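Local coordinates for protein anopheles gambiae adenosine kinase (Anopheles gambiae, PDB 3LOO) that catalyses phosphorylation of adenosine to AMP, probably with ATP as donor, as a high-affinity adenosine kinase of the pfkB carbohydrate kinase family, at residues 34-40 / 138-144; 52-58 / 147-153; 89-93 / 339-343. One frame throughout, in Å; residues are numbered along the deposited sequence.

Interaction 1: residues 34-40 / 138-144; sequences LDISAVV and TCAVLVT. With B4P (bis(adenosine)-5'-tetraphosphate), chain D.
The carboxylate of Asp35 has the methyl Val141 CG2 over one face, with Asp35 CG 4.0 Å from it, while Cys139 CB comes obliquely from that same side, 3.5 Å from Asp35 OD1. Its two oxygens face the ribose of the bound bis(adenosine)-5'-tetraphosphate: hydroxyl O2E donates to Asp35 OD1 at 2.6 Å, and O3E donates to Asp35 OD2 at the same length. This bidentate grip on a 2',3'-diol, with Asn313 ND2 as a further donor to Asp35 OD2, fixes the rotation of the carboxylate and is consistent with the adenosine site of the kinase. Cys139 has SG trans to its own N (chi1 179°), which carries the sulfur to 3.6 Å from adenine C8A. Behind this site the strands pair in parallel, with six backbone hydrogen bonds alternating from Cys139 N to Leu34 O through to Val40 N with Val143 O. On the other face of the sheet, Ile36 CD1 packs against Thr138 CB at 3.9 Å. Further along, Val40 CG2 lies 4.0 Å from Leu142 CB.

Strands 33-39 and 137-144 lie inside the small five-stranded sheet that forms the lid of this ribokinase-like enzyme. Strands 76-80 and 147-153 flank the pair, and helices 64-73 and 110-122 cover the face of Leu34, Thr138, Ala140 and Leu142.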
# COMPACT_ATOMS: atom_id res chain seq x y z
N LEU A 34 -13.18 1.62 1.85
CA LEU A 34 -14.05 1.16 0.78
C LEU A 34 -13.88 2.15 -0.36
O LEU A 34 -14.12 3.36 -0.18
CB LEU A 34 -15.51 1.11 1.24
CG LEU A 34 -16.57 0.60 0.21
CD1 LEU A 34 -16.31 -0.86 -0.28
CD2 LEU A 34 -18.01 0.72 0.76
N ASP A 35 -13.50 1.65 -1.54
CA ASP A 35 -13.38 2.51 -2.70
C ASP A 35 -14.76 2.75 -3.30
O ASP A 35 -15.58 1.81 -3.42
CB ASP A 35 -12.44 1.89 -3.76
CG ASP A 35 -10.95 1.88 -3.34
OD1 ASP A 35 -10.58 2.53 -2.32
OD2 ASP A 35 -10.15 1.24 -4.06
N ILE A 36 -15.00 4.01 -3.68
CA ILE A 36 -16.20 4.40 -4.40
C ILE A 36 -15.75 4.91 -5.76
O ILE A 36 -15.20 6.00 -5.90
CB ILE A 36 -17.01 5.45 -3.60
CG1 ILE A 36 -17.32 4.93 -2.21
CG2 ILE A 36 -18.29 5.83 -4.32
CD1 ILE A 36 -17.90 5.97 -1.30
N SER A 37 -16.00 4.11 -6.77
CA SER A 37 -15.35 4.26 -8.05
C SER A 37 -16.34 4.65 -9.13
O SER A 37 -17.34 4.00 -9.27
CB SER A 37 -14.71 2.93 -8.42
OG SER A 37 -13.87 3.12 -9.55
N ALA A 38 -16.02 5.66 -9.93
CA ALA A 38 -16.92 6.07 -11.02
C ALA A 38 -16.22 6.75 -12.18
O ALA A 38 -15.12 7.32 -12.04
CB ALA A 38 -18.09 6.96 -10.51
N VAL A 39 -16.86 6.69 -13.34
CA VAL A 39 -16.46 7.48 -14.48
C VAL A 39 -17.07 8.86 -14.34
O VAL A 39 -18.26 9.01 -14.09
CB VAL A 39 -16.83 6.79 -15.81
CG1 VAL A 39 -16.64 7.75 -17.01
CG2 VAL A 39 -15.98 5.54 -15.96
N VAL A 40 -16.25 9.89 -14.44
CA VAL A 40 -16.76 11.25 -14.34
C VAL A 40 -16.04 12.12 -15.35
O VAL A 40 -15.07 11.67 -15.96
CB VAL A 40 -16.56 11.83 -12.90
CG1 VAL A 40 -17.02 10.85 -11.83
CG2 VAL A 40 -15.11 12.26 -12.66
N THR A 138 -13.44 5.82 3.27
CA THR A 138 -13.72 5.54 1.89
C THR A 138 -12.69 6.28 1.06
O THR A 138 -12.02 7.21 1.57
CB THR A 138 -15.15 6.04 1.46
OG1 THR A 138 -15.25 7.46 1.66
CG2 THR A 138 -16.24 5.34 2.25
N CYS A 139 -12.57 5.89 -0.20
CA CYS A 139 -11.69 6.61 -1.09
C CYS A 139 -12.43 6.78 -2.41
O CYS A 139 -12.83 5.80 -3.02
CB CYS A 139 -10.36 5.84 -1.32
SG CYS A 139 -9.22 6.70 -2.47
N ALA A 140 -12.65 8.04 -2.81
CA ALA A 140 -13.19 8.36 -4.12
C ALA A 140 -12.14 7.99 -5.14
O ALA A 140 -10.97 8.39 -5.01
CB ALA A 140 -13.52 9.88 -4.21
N VAL A 141 -12.54 7.23 -6.16
CA VAL A 141 -11.65 6.89 -7.27
C VAL A 141 -12.35 7.39 -8.54
O VAL A 141 -13.30 6.76 -9.02
CB VAL A 141 -11.44 5.37 -7.40
CG1 VAL A 141 -10.58 5.06 -8.63
CG2 VAL A 141 -10.81 4.76 -6.13
N LEU A 142 -11.91 8.53 -9.05
CA LEU A 142 -12.58 9.19 -10.17
C LEU A 142 -11.82 8.93 -11.44
O LEU A 142 -10.64 9.27 -11.55
CB LEU A 142 -12.67 10.70 -9.92
CG LEU A 142 -13.26 11.10 -8.57
CD1 LEU A 142 -13.47 12.59 -8.51
CD2 LEU A 142 -14.57 10.36 -8.37
N VAL A 143 -12.50 8.33 -12.41
CA VAL A 143 -11.90 8.01 -13.70
C VAL A 143 -12.32 9.05 -14.76
O VAL A 143 -13.52 9.26 -15.00
CB VAL A 143 -12.29 6.60 -14.16
CG1 VAL A 143 -11.85 6.35 -15.59
CG2 VAL A 143 -11.71 5.57 -13.21
N THR A 144 -11.33 9.73 -15.33
CA THR A 144 -11.56 10.71 -16.40
C THR A 144 -10.57 10.41 -17.51
O THR A 144 -9.35 10.57 -17.33
CB THR A 144 -11.35 12.15 -15.92
OG1 THR A 144 -12.30 12.46 -14.90
CG2 THR A 144 -11.56 13.10 -17.07
PA B4P D . -3.98 3.34 -7.55
O1A B4P D . -5.00 2.65 -8.45
O2A B4P D . -3.91 4.86 -7.60
O3A B4P D . -2.55 2.87 -8.09
PB B4P D . -1.51 2.12 -7.14
O1B B4P D . -1.99 0.71 -6.78
O2B B4P D . -0.95 3.02 -6.06
O3B B4P D . -0.55 2.03 -8.50
PG B4P D . 0.92 2.65 -8.72
O1G B4P D . 0.88 3.99 -9.37
O2G B4P D . 1.61 2.60 -7.38
O3G B4P D . 1.64 1.60 -9.69
PD B4P D . 2.09 1.72 -11.24
O1D B4P D . 1.03 2.48 -11.96
O2D B4P D . 3.53 2.10 -11.38
O5E B4P D . -4.13 2.81 -6.02
C5E B4P D . -5.48 2.71 -5.64
C4E B4P D . -5.70 2.41 -4.18
O4E B4P D . -5.12 3.39 -3.32
C3E B4P D . -7.17 2.50 -3.91
O3E B4P D . -7.61 1.13 -3.79
C2E B4P D . -7.29 3.21 -2.56
O2E B4P D . -8.09 2.54 -1.59
C1E B4P D . -5.82 3.36 -2.10
N9A B4P D . -5.65 4.63 -1.38
C8A B4P D . -5.76 5.90 -1.87
N7A B4P D . -5.54 6.77 -0.84
C5A B4P D . -5.32 6.06 0.30
C6A B4P D . -5.03 6.38 1.64
N6A B4P D . -4.95 7.67 2.10
N1A B4P D . -4.87 5.38 2.54
C2A B4P D . -4.94 4.08 2.15
N3A B4P D . -5.20 3.74 0.88
C4A B4P D . -5.38 4.71 -0.06
O5F B4P D . 1.90 0.18 -11.65
C5F B4P D . 2.40 -0.88 -10.84
C4F B4P D . 2.48 -2.11 -11.74
O4F B4P D . 1.27 -2.31 -12.48
C3F B4P D . 3.52 -1.91 -12.84
O3F B4P D . 4.82 -2.15 -12.31
C2F B4P D . 3.08 -2.91 -13.88
O2F B4P D . 3.56 -4.23 -13.55
C1F B4P D . 1.54 -2.84 -13.79
N9B B4P D . 1.07 -1.85 -14.81
C8B B4P D . 0.70 -0.58 -14.57
N7B B4P D . 0.35 0.05 -15.71
C5B B4P D . 0.49 -0.82 -16.73
C6B B4P D . 0.30 -0.78 -18.11
N6B B4P D . -0.14 0.38 -18.68
N1B B4P D . 0.54 -1.89 -18.87
C2B B4P D . 0.98 -3.04 -18.31
N3B B4P D . 1.19 -3.15 -16.96
C4B B4P D . 0.97 -2.08 -16.14

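Interaction 2: residues 52-58 / 147-153. With B4P (bis(adenosine)-5'-tetraphosphate), chain D.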
# COMPACT_ATOMS: atom_id res chain seq x y z
N PRO A 52 -6.57 16.22 -12.14
CA PRO A 52 -6.51 14.85 -12.67
C PRO A 52 -5.19 14.22 -12.20
O PRO A 52 -4.29 14.95 -11.76
CB PRO A 52 -6.53 15.04 -14.19
CG PRO A 52 -6.13 16.49 -14.43
CD PRO A 52 -6.55 17.26 -13.20
N ASN A 53 -5.09 12.89 -12.25
CA ASN A 53 -3.80 12.23 -12.03
C ASN A 53 -3.16 12.57 -10.66
O ASN A 53 -2.00 12.92 -10.58
CB ASN A 53 -2.87 12.62 -13.20
CG ASN A 53 -1.71 11.66 -13.38
OD1 ASN A 53 -1.89 10.44 -13.39
ND2 ASN A 53 -0.51 12.22 -13.60
N ASN A 54 -3.93 12.47 -9.58
CA ASN A 54 -3.48 12.92 -8.26
C ASN A 54 -4.15 12.11 -7.13
O ASN A 54 -5.17 11.47 -7.36
CB ASN A 54 -3.85 14.40 -8.11
CG ASN A 54 -3.08 15.10 -7.00
OD1 ASN A 54 -2.03 14.64 -6.56
ND2 ASN A 54 -3.62 16.24 -6.54
N ALA A 55 -3.57 12.15 -5.92
CA ALA A 55 -4.16 11.52 -4.74
C ALA A 55 -4.10 12.49 -3.59
O ALA A 55 -3.04 13.05 -3.32
CB ALA A 55 -3.42 10.23 -4.38
N ILE A 56 -5.22 12.67 -2.90
CA ILE A 56 -5.30 13.62 -1.81
C ILE A 56 -6.07 13.01 -0.67
O ILE A 56 -6.73 11.98 -0.82
CB ILE A 56 -6.01 14.97 -2.23
CG1 ILE A 56 -7.51 14.73 -2.55
CG2 ILE A 56 -5.24 15.66 -3.41
CD1 ILE A 56 -8.37 15.97 -2.87
N LEU A 57 -5.94 13.66 0.50
CA LEU A 57 -6.78 13.44 1.66
C LEU A 57 -8.01 14.36 1.59
O LEU A 57 -7.89 15.53 1.19
CB LEU A 57 -5.96 13.74 2.93
CG LEU A 57 -4.79 12.76 3.13
CD1 LEU A 57 -3.97 13.16 4.38
CD2 LEU A 57 -5.31 11.26 3.25
N ALA A 58 -9.19 13.84 1.96
CA ALA A 58 -10.43 14.63 1.96
C ALA A 58 -10.42 15.75 2.98
O ALA A 58 -9.99 15.57 4.12
CB ALA A 58 -11.65 13.75 2.22
N GLN A 147 -6.93 8.95 -17.09
CA GLN A 147 -6.42 9.46 -15.82
C GLN A 147 -7.31 9.05 -14.64
O GLN A 147 -8.50 8.75 -14.81
CB GLN A 147 -6.29 10.98 -15.91
CG GLN A 147 -5.49 11.44 -17.13
CD GLN A 147 -4.80 12.76 -16.89
OE1 GLN A 147 -5.43 13.82 -16.92
NE2 GLN A 147 -3.49 12.70 -16.65
N ARG A 148 -6.71 9.02 -13.45
CA ARG A 148 -7.41 8.69 -12.21
C ARG A 148 -7.09 9.74 -11.19
O ARG A 148 -5.95 10.22 -11.12
CB ARG A 148 -7.00 7.32 -11.66
CG ARG A 148 -7.46 6.19 -12.51
CD ARG A 148 -6.79 4.88 -12.14
NE ARG A 148 -7.86 3.94 -11.88
CZ ARG A 148 -8.22 3.55 -10.67
NH1 ARG A 148 -9.24 2.72 -10.53
NH2 ARG A 148 -7.54 3.98 -9.60
N SER A 149 -8.10 10.11 -10.42
CA SER A 149 -7.95 11.04 -9.31
C SER A 149 -8.62 10.46 -8.05
O SER A 149 -9.79 10.04 -8.07
CB SER A 149 -8.59 12.36 -9.67
OG SER A 149 -8.19 13.38 -8.78
N LEU A 150 -7.89 10.50 -6.94
CA LEU A 150 -8.26 9.78 -5.73
C LEU A 150 -8.44 10.76 -4.61
O LEU A 150 -7.65 11.70 -4.50
CB LEU A 150 -7.15 8.78 -5.35
CG LEU A 150 -7.11 7.35 -5.88
CD1 LEU A 150 -7.70 7.15 -7.26
CD2 LEU A 150 -5.65 6.76 -5.81
N CYS A 151 -9.45 10.56 -3.78
CA CYS A 151 -9.65 11.43 -2.62
C CYS A 151 -10.10 10.56 -1.47
O CYS A 151 -11.22 10.01 -1.50
CB CYS A 151 -10.64 12.58 -2.91
SG CYS A 151 -11.02 13.62 -1.53
N ALA A 152 -9.21 10.44 -0.48
CA ALA A 152 -9.36 9.50 0.64
C ALA A 152 -9.92 10.19 1.87
O ALA A 152 -9.33 11.14 2.39
CB ALA A 152 -7.98 8.82 1.00
N ASN A 153 -11.08 9.72 2.28
CA ASN A 153 -11.79 10.17 3.45
C ASN A 153 -11.53 9.10 4.49
O ASN A 153 -12.22 8.04 4.49
CB ASN A 153 -13.29 10.27 3.15
CG ASN A 153 -14.13 10.55 4.40
OD1 ASN A 153 -13.67 11.19 5.35
ND2 ASN A 153 -15.35 10.04 4.41
PA B4P D . -3.98 3.34 -7.55
O1A B4P D . -5.00 2.65 -8.45
O2A B4P D . -3.91 4.86 -7.60
O3A B4P D . -2.55 2.87 -8.09
PB B4P D . -1.51 2.12 -7.14
O1B B4P D . -1.99 0.71 -6.78
O2B B4P D . -0.95 3.02 -6.06
O3B B4P D . -0.55 2.03 -8.50
PG B4P D . 0.92 2.65 -8.72
O1G B4P D . 0.88 3.99 -9.37
O2G B4P D . 1.61 2.60 -7.38
O3G B4P D . 1.64 1.60 -9.69
PD B4P D . 2.09 1.72 -11.24
O1D B4P D . 1.03 2.48 -11.96
O2D B4P D . 3.53 2.10 -11.38
O5E B4P D . -4.13 2.81 -6.02
C5E B4P D . -5.48 2.71 -5.64
C4E B4P D . -5.70 2.41 -4.18
O4E B4P D . -5.12 3.39 -3.32
C3E B4P D . -7.17 2.50 -3.91
O3E B4P D . -7.61 1.13 -3.79
C2E B4P D . -7.29 3.21 -2.56
O2E B4P D . -8.09 2.54 -1.59
C1E B4P D . -5.82 3.36 -2.10
N9A B4P D . -5.65 4.63 -1.38
C8A B4P D . -5.76 5.90 -1.87
N7A B4P D . -5.54 6.77 -0.84
C5A B4P D . -5.32 6.06 0.30
C6A B4P D . -5.03 6.38 1.64
N6A B4P D . -4.95 7.67 2.10
N1A B4P D . -4.87 5.38 2.54
C2A B4P D . -4.94 4.08 2.15
N3A B4P D . -5.20 3.74 0.88
C4A B4P D . -5.38 4.71 -0.06
O5F B4P D . 1.90 0.18 -11.65
C5F B4P D . 2.40 -0.88 -10.84
C4F B4P D . 2.48 -2.11 -11.74
O4F B4P D . 1.27 -2.31 -12.48
C3F B4P D . 3.52 -1.91 -12.84
O3F B4P D . 4.82 -2.15 -12.31
C2F B4P D . 3.08 -2.91 -13.88
O2F B4P D . 3.56 -4.23 -13.55
C1F B4P D . 1.54 -2.84 -13.79
N9B B4P D . 1.07 -1.85 -14.81
C8B B4P D . 0.70 -0.58 -14.57
N7B B4P D . 0.35 0.05 -15.71
C5B B4P D . 0.49 -0.82 -16.73
C6B B4P D . 0.30 -0.78 -18.11
N6B B4P D . -0.14 0.38 -18.68
N1B B4P D . 0.54 -1.89 -18.87
C2B B4P D . 0.98 -3.04 -18.31
N3B B4P D . 1.19 -3.15 -16.96
C4B B4P D . 0.97 -2.08 -16.14
O HOH W 1 -7.04 13.83 -6.33
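Strands 54-57 and 147-153 run parallel, 14° apart, joined by good backbone hydrogen bonds from Leu150 N to Asn54 O through to Ala58 N with Ala152 O (2.7 Å), and by a weak one from Asn54 N to Arg148 O. One water spans the seam, donating to Ser149 OG and Leu150 O and weakly to Asn54 O; Ser149 OG also bonds Gln51 O. On this face Ile56 CG1 sits between its own N and carbonyl carbon (chi1 67°), directing CD1 to 3.8 Å from Cys151 SG, which also meets Ala58 CA. At the start of the pair, Gln147 lies alongside Pro52, with OE1 3.2 Å from Pro52 CB, and crosses Asn53, their amide planes 20° apart.

Strand 54-57 is an edge strand of the lid sheet in this pfkB-family fold, and the opposite face of the pair, with Ala55, Leu57, Leu150 and Ala152, lines the ligand site. Ala152 CB touches the adenine amino nitrogen N6A at 3.4 Å, and Leu57 CD2 reaches the same nitrogen at 3.8 Å. Leu150 CD2 approaches phosphate oxygen O2A, while Arg148, bent at chi3, brings NH2 to 3.1 Å from O1A. Its positive charge would probably offset the polyphosphate's negative charge, and Asn313 OD1 accepts a hydrogen bond from the same NH2.

Interaction 3: residues 89-93 / 339-343. With B4P (bis(adenosine)-5'-tetraphosphate), chain D.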
# COMPACT_ATOMS: atom_id res chain seq x y z
N VAL A 89 -4.19 -9.65 -2.39
CA VAL A 89 -3.48 -10.22 -3.54
C VAL A 89 -2.47 -11.30 -3.11
O VAL A 89 -2.47 -12.39 -3.67
CB VAL A 89 -2.86 -9.12 -4.48
CG1 VAL A 89 -1.94 -9.73 -5.62
CG2 VAL A 89 -3.98 -8.21 -5.05
N ALA A 90 -1.63 -11.00 -2.11
CA ALA A 90 -0.73 -11.99 -1.54
C ALA A 90 -1.42 -13.30 -1.05
O ALA A 90 -0.92 -14.40 -1.28
CB ALA A 90 0.11 -11.38 -0.41
N GLN A 91 -2.54 -13.17 -0.34
CA GLN A 91 -3.32 -14.32 0.09
C GLN A 91 -3.92 -15.13 -1.08
O GLN A 91 -3.94 -16.38 -1.07
CB GLN A 91 -4.41 -13.85 1.05
CG GLN A 91 -3.90 -13.67 2.46
CD GLN A 91 -3.50 -15.01 3.12
OE1 GLN A 91 -3.83 -16.11 2.64
NE2 GLN A 91 -2.81 -14.91 4.22
N TRP A 92 -4.38 -14.41 -2.09
CA TRP A 92 -4.98 -15.06 -3.24
C TRP A 92 -3.94 -15.95 -3.90
O TRP A 92 -4.20 -17.13 -4.20
CB TRP A 92 -5.55 -14.03 -4.22
CG TRP A 92 -5.93 -14.67 -5.53
CD1 TRP A 92 -6.93 -15.60 -5.74
CD2 TRP A 92 -5.32 -14.45 -6.79
NE1 TRP A 92 -6.97 -15.96 -7.07
CE2 TRP A 92 -5.99 -15.27 -7.73
CE3 TRP A 92 -4.27 -13.64 -7.23
CZ2 TRP A 92 -5.63 -15.32 -9.09
CZ3 TRP A 92 -3.92 -13.67 -8.59
CH2 TRP A 92 -4.61 -14.51 -9.49
N ILE A 93 -2.73 -15.41 -4.08
CA ILE A 93 -1.60 -16.18 -4.62
C ILE A 93 -1.19 -17.33 -3.68
O ILE A 93 -0.99 -18.46 -4.11
CB ILE A 93 -0.41 -15.24 -4.97
CG1 ILE A 93 -0.83 -14.21 -6.04
CG2 ILE A 93 0.86 -16.05 -5.39
CD1 ILE A 93 0.12 -13.08 -6.21
N CYS A 339 6.65 -12.13 -10.04
CA CYS A 339 5.30 -12.40 -9.53
C CYS A 339 4.48 -11.11 -9.35
O CYS A 339 3.28 -11.09 -9.62
CB CYS A 339 5.34 -13.21 -8.24
SG CYS A 339 3.69 -13.74 -7.68
N GLY A 340 5.13 -10.05 -8.87
CA GLY A 340 4.51 -8.72 -8.73
C GLY A 340 3.97 -8.22 -10.06
O GLY A 340 2.83 -7.77 -10.16
N ILE A 341 4.79 -8.31 -11.09
CA ILE A 341 4.38 -7.84 -12.40
C ILE A 341 3.25 -8.69 -12.95
O ILE A 341 2.30 -8.17 -13.51
CB ILE A 341 5.55 -7.81 -13.41
CG1 ILE A 341 6.59 -6.77 -12.96
CG2 ILE A 341 5.02 -7.49 -14.84
CD1 ILE A 341 7.96 -6.93 -13.63
N TRP A 342 3.35 -10.00 -12.76
CA TRP A 342 2.29 -10.93 -13.18
C TRP A 342 0.96 -10.61 -12.49
O TRP A 342 -0.10 -10.56 -13.13
CB TRP A 342 2.73 -12.38 -12.90
CG TRP A 342 1.64 -13.37 -13.07
CD1 TRP A 342 1.25 -13.98 -14.24
CD2 TRP A 342 0.77 -13.88 -12.05
NE1 TRP A 342 0.20 -14.83 -14.00
CE2 TRP A 342 -0.12 -14.79 -12.66
CE3 TRP A 342 0.65 -13.64 -10.66
CZ2 TRP A 342 -1.12 -15.47 -11.95
CZ3 TRP A 342 -0.34 -14.31 -9.95
CH2 TRP A 342 -1.22 -15.22 -10.60
N ALA A 343 1.02 -10.35 -11.18
CA ALA A 343 -0.19 -10.11 -10.38
C ALA A 343 -0.87 -8.81 -10.76
O ALA A 343 -2.10 -8.74 -10.88
CB ALA A 343 0.14 -10.12 -8.89
PA B4P D . -3.98 3.34 -7.55
O1A B4P D . -5.00 2.65 -8.45
O2A B4P D . -3.91 4.86 -7.60
O3A B4P D . -2.55 2.87 -8.09
PB B4P D . -1.51 2.12 -7.14
O1B B4P D . -1.99 0.71 -6.78
O2B B4P D . -0.95 3.02 -6.06
O3B B4P D . -0.55 2.03 -8.50
PG B4P D . 0.92 2.65 -8.72
O1G B4P D . 0.88 3.99 -9.37
O2G B4P D . 1.61 2.60 -7.38
O3G B4P D . 1.64 1.60 -9.69
PD B4P D . 2.09 1.72 -11.24
O1D B4P D . 1.03 2.48 -11.96
O2D B4P D . 3.53 2.10 -11.38
O5E B4P D . -4.13 2.81 -6.02
C5E B4P D . -5.48 2.71 -5.64
C4E B4P D . -5.70 2.41 -4.18
O4E B4P D . -5.12 3.39 -3.32
C3E B4P D . -7.17 2.50 -3.91
O3E B4P D . -7.61 1.13 -3.79
C2E B4P D . -7.29 3.21 -2.56
O2E B4P D . -8.09 2.54 -1.59
C1E B4P D . -5.82 3.36 -2.10
N9A B4P D . -5.65 4.63 -1.38
C8A B4P D . -5.76 5.90 -1.87
N7A B4P D . -5.54 6.77 -0.84
C5A B4P D . -5.32 6.06 0.30
C6A B4P D . -5.03 6.38 1.64
N6A B4P D . -4.95 7.67 2.10
N1A B4P D . -4.87 5.38 2.54
C2A B4P D . -4.94 4.08 2.15
N3A B4P D . -5.20 3.74 0.88
C4A B4P D . -5.38 4.71 -0.06
O5F B4P D . 1.90 0.18 -11.65
C5F B4P D . 2.40 -0.88 -10.84
C4F B4P D . 2.48 -2.11 -11.74
O4F B4P D . 1.27 -2.31 -12.48
C3F B4P D . 3.52 -1.91 -12.84
O3F B4P D . 4.82 -2.15 -12.31
C2F B4P D . 3.08 -2.91 -13.88
O2F B4P D . 3.56 -4.23 -13.55
C1F B4P D . 1.54 -2.84 -13.79
N9B B4P D . 1.07 -1.85 -14.81
C8B B4P D . 0.70 -0.58 -14.57
N7B B4P D . 0.35 0.05 -15.71
C5B B4P D . 0.49 -0.82 -16.73
C6B B4P D . 0.30 -0.78 -18.11
N6B B4P D . -0.14 0.38 -18.68
N1B B4P D . 0.54 -1.89 -18.87
C2B B4P D . 0.98 -3.04 -18.31
N3B B4P D . 1.19 -3.15 -16.96
C4B B4P D . 0.97 -2.08 -16.14
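Two helices of the large alpha/beta domain of this ribokinase-like fold, 82-94 and 333-350, meet here nearly at right angles, through side chains alone. Their local axes stay 11.7 Å apart at 100°, so the backbones do not touch and side chains make the whole contact, large ones of helix 82-94 reaching small Cys339 and Ala343 as well as Trp342; no hydrogen bond crosses. The two tryptophans span one end of the contact. Trp92 and Trp342 meet rim to rim, their six-membered rings almost parallel, at 1°, but neither over the face of the other; with the centroids 5.7 Å apart this is not a stack. The touching atoms are the outer carbons, Trp92 CH2 and Trp342 CH2, 3.6 Å apart. In both residues CG is trans to the backbone N (chi1 169° in Trp92), which sends each indole out from its helix to the other.

Ile93 passes Trp342 in the opposite direction: its CG1 lies at the edge of the ring, in the ring plane, 3.9 Å from Trp342 CZ3. Beyond it Ile93 CD1 lodges against Cys339 SG at 3.9 Å and Ala343 CB at 4.0 Å. The small Ala343 is approached also by Val89, whose CG1 is 3.9 Å from Ala343 CB. Away from this apolar patch, Ile341 turns to the ligand, its CG2 3.8 Å from ribose hydroxyl O2F of the second adenosine.

Helix 315-328 packs against both partners, touching Val89 and Ile93 on one and Cys339 and Ile341 on the other. The C-terminal loop closes in on the tryptophans: Gly357 O accepts a hydrogen bond from Trp92 NE1, Phe355 meets Trp92 edge-to-face, and Phe361 meets the ring of Trp342 on helix 333-350.

How the interactions relate
From the N terminus the chain lays down 34-40, 52-58 and 89-93 in turn, then returns to pair with them in the same order, at 138-144, 147-153 and 339-343. All three loops therefore cross one another. Interactions 1 and 2 close loops of about 90 to 100 residues within the lid sheet and join directly, since strands 137-144 and 147-153 are consecutive neighbours there; Ala140 N and Cys151 O lie 2.8 Å apart in a probable hydrogen bond. Interaction 3 closes a loop of 245 residues in the large domain, its centre about 23 Å from that of interaction 1. The dinucleotide touches all three, bridging lid and core.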